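Local coordinates for putative uncharacterized protein lp_3323 (Lactobacillus plantarum, PDB 3DC7) that is of unknown function but, as a member of the GDSL-like lipase/acylhydrolase family, probably hydrolyses ester bonds, at residues A[29-34]-A[202-207]. Sequence-based numbering, arbitrary orientation.
Sequences DSITAN and LHPNNA. With SO4 (sulfate ion), chain D.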
loop_
_atom_site.group_PDB
_atom_site.type_symbol
_atom_site.label_atom_id
_atom_site.label_comp_id
_atom_site.label_asym_id
_atom_site.label_seq_id
_atom_site.Cartn_x
_atom_site.Cartn_y
_atom_site.Cartn_z
ATOM N N ASP A 29 13.318 -18.097 8.561
ATOM C CA ASP A 29 13.169 -19.049 9.650
ATOM C C ASP A 29 12.739 -20.415 9.101
ATOM O O ASP A 29 13.182 -20.801 8.019
ATOM C CB ASP A 29 12.226 -18.502 10.736
ATOM C CG ASP A 29 10.952 -17.851 10.160
ATOM O OD1 ASP A 29 10.257 -18.488 9.325
ATOM O OD2 ASP A 29 10.636 -16.697 10.557
ATOM N N SER A 30 11.901 -21.146 9.833
ATOM C CA SER A 30 11.502 -22.496 9.428
ATOM C C SER A 30 10.618 -22.562 8.175
ATOM O O SER A 30 10.586 -23.589 7.476
ATOM C CB SER A 30 10.771 -23.186 10.565
ATOM O OG SER A 30 10.411 -24.493 10.156
ATOM N N ILE A 31 9.881 -21.484 7.918
ATOM C CA ILE A 31 9.026 -21.370 6.742
ATOM C C ILE A 31 9.883 -21.322 5.463
ATOM O O ILE A 31 9.453 -21.762 4.409
ATOM C CB ILE A 31 8.091 -20.140 6.883
ATOM C CG1 ILE A 31 7.321 -20.231 8.219
ATOM C CG2 ILE A 31 7.135 -20.022 5.690
ATOM C CD1 ILE A 31 6.529 -18.976 8.615
ATOM N N THR A 32 11.105 -20.807 5.590
ATOM C CA THR A 32 12.109 -20.803 4.529
ATOM C C THR A 32 13.064 -22.019 4.610
ATOM O O THR A 32 13.487 -22.537 3.589
ATOM C CB THR A 32 12.916 -19.479 4.571
ATOM O OG1 THR A 32 12.022 -18.373 4.426
ATOM C CG2 THR A 32 13.946 -19.407 3.455
ATOM N N ALA A 33 13.398 -22.469 5.819
ATOM C CA ALA A 33 14.397 -23.541 6.015
ATOM C C ALA A 33 14.021 -24.860 5.347
ATOM O O ALA A 33 12.856 -25.266 5.374
ATOM C CB ALA A 33 14.653 -23.770 7.490
ATOM N N ASN A 34 15.013 -25.525 4.756
ATOM C CA ASN A 34 14.803 -26.821 4.102
ATOM C C ASN A 34 14.261 -27.898 5.071
ATOM O O ASN A 34 13.458 -28.745 4.677
ATOM C CB ASN A 34 16.097 -27.282 3.404
ATOM C CG ASN A 34 15.951 -28.631 2.688
ATOM O OD1 ASN A 34 14.930 -28.916 2.051
ATOM N ND2 ASN A 34 16.990 -29.466 2.789
ATOM N N LEU A 202 0.789 -22.039 12.883
ATOM C CA LEU A 202 1.978 -21.200 12.713
ATOM C C LEU A 202 2.682 -21.423 11.357
ATOM O O LEU A 202 2.916 -20.466 10.610
ATOM C CB LEU A 202 2.947 -21.380 13.890
ATOM C CG LEU A 202 4.378 -20.827 13.727
ATOM C CD1 LEU A 202 4.437 -19.315 13.685
ATOM C CD2 LEU A 202 5.312 -21.350 14.825
ATOM N N HIS A 203 3.017 -22.676 11.048
ATOM C CA HIS A 203 3.724 -23.006 9.816
ATOM C C HIS A 203 2.732 -23.256 8.699
ATOM O O HIS A 203 1.773 -23.979 8.893
ATOM C CB HIS A 203 4.595 -24.256 9.996
ATOM C CG HIS A 203 5.607 -24.132 11.087
ATOM N ND1 HIS A 203 6.758 -23.390 10.952
ATOM C CD2 HIS A 203 5.635 -24.648 12.337
ATOM C CE1 HIS A 203 7.450 -23.449 12.078
ATOM N NE2 HIS A 203 6.789 -24.210 12.933
ATOM N N PRO A 204 2.956 -22.650 7.522
ATOM C CA PRO A 204 2.132 -23.011 6.378
ATOM C C PRO A 204 2.375 -24.458 5.985
ATOM O O PRO A 204 3.494 -24.953 6.121
ATOM C CB PRO A 204 2.635 -22.074 5.270
ATOM C CG PRO A 204 3.306 -20.968 5.955
ATOM C CD PRO A 204 3.922 -21.592 7.184
ATOM N N ASN A 205 1.327 -25.147 5.553
ATOM C CA ASN A 205 1.503 -26.445 4.921
ATOM C C ASN A 205 1.811 -26.242 3.419
ATOM O O ASN A 205 2.090 -25.121 2.993
ATOM C CB ASN A 205 0.266 -27.319 5.164
ATOM C CG ASN A 205 -0.989 -26.737 4.538
ATOM O OD1 ASN A 205 -0.912 -25.858 3.679
ATOM N ND2 ASN A 205 -2.152 -27.217 4.970
ATOM N N ASN A 206 1.755 -27.298 2.616
ATOM C CA ASN A 206 2.001 -27.163 1.178
ATOM C C ASN A 206 1.010 -26.273 0.439
ATOM O O ASN A 206 1.400 -25.533 -0.468
ATOM C CB ASN A 206 2.060 -28.526 0.488
ATOM C CG ASN A 206 3.323 -29.293 0.817
ATOM O OD1 ASN A 206 4.229 -28.800 1.494
ATOM N ND2 ASN A 206 3.395 -30.510 0.321
ATOM N N ALA A 207 -0.267 -26.352 0.815
ATOM C CA ALA A 207 -1.291 -25.473 0.228
ATOM C C ALA A 207 -1.029 -24.001 0.565
ATOM O O ALA A 207 -1.238 -23.110 -0.264
ATOM C CB ALA A 207 -2.703 -25.901 0.681
HETATM S S SO4 D . 1.557 -30.926 3.658
HETATM O O1 SO4 D . 0.515 -30.640 2.674
HETATM O O2 SO4 D . 2.146 -29.696 4.188
HETATM O O3 SO4 D . 0.938 -31.698 4.738
HETATM O O4 SO4 D . 2.635 -31.695 3.032
#
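Ser30 CB approaches the His203 ring obliquely, 3.7 Å from His203 CE1. Ile31 CG1 sits at the ring edge, near its plane and 4.2 Å from His203 ND1, while Leu202 CG covers one face, over the ring centre. With OG swung opposite the backbone N (chi1 -179°), Ser30 turns its hydroxyl to the ring, OG 3.9 Å from His203 ND1, a contact without a hydrogen bond. Alongside this pair, Ile31 crosses Pro204 at about a right angle: both branches reach the proline, Ile31 CG1 lying 3.8 Å from Pro204 CD. Ile31 also touches Phe89 of strand 85-89 and His209 of helix 206-223. The turn carrying Ser30 is tied back on Asp29, whose backbone O accepts from Ala33 N (2.8 Å). Asp200 OD1 accepts hydrogen bonds from the backbone N of Leu202 and of His203, holding the histidine's backbone. Asn205 N-caps helix 206-223 through Gly208 N, and at this helix start Asn206 N donates to O2 of a sulfate probably from the crystallisation liquor (2.9 Å, 146°). Asn206 OD1 also accepts from Val40 N; with an alanine here, that backbone N would probably lose its acceptor and the link to the loop beyond Asn34 would weaken. Ser30 in its Gly-Asp-Ser motif and His203 in Asp-x-x-His, on loops joined here, are consistent with the Ser-His-Asp catalytic triad of SGNH hydrolases.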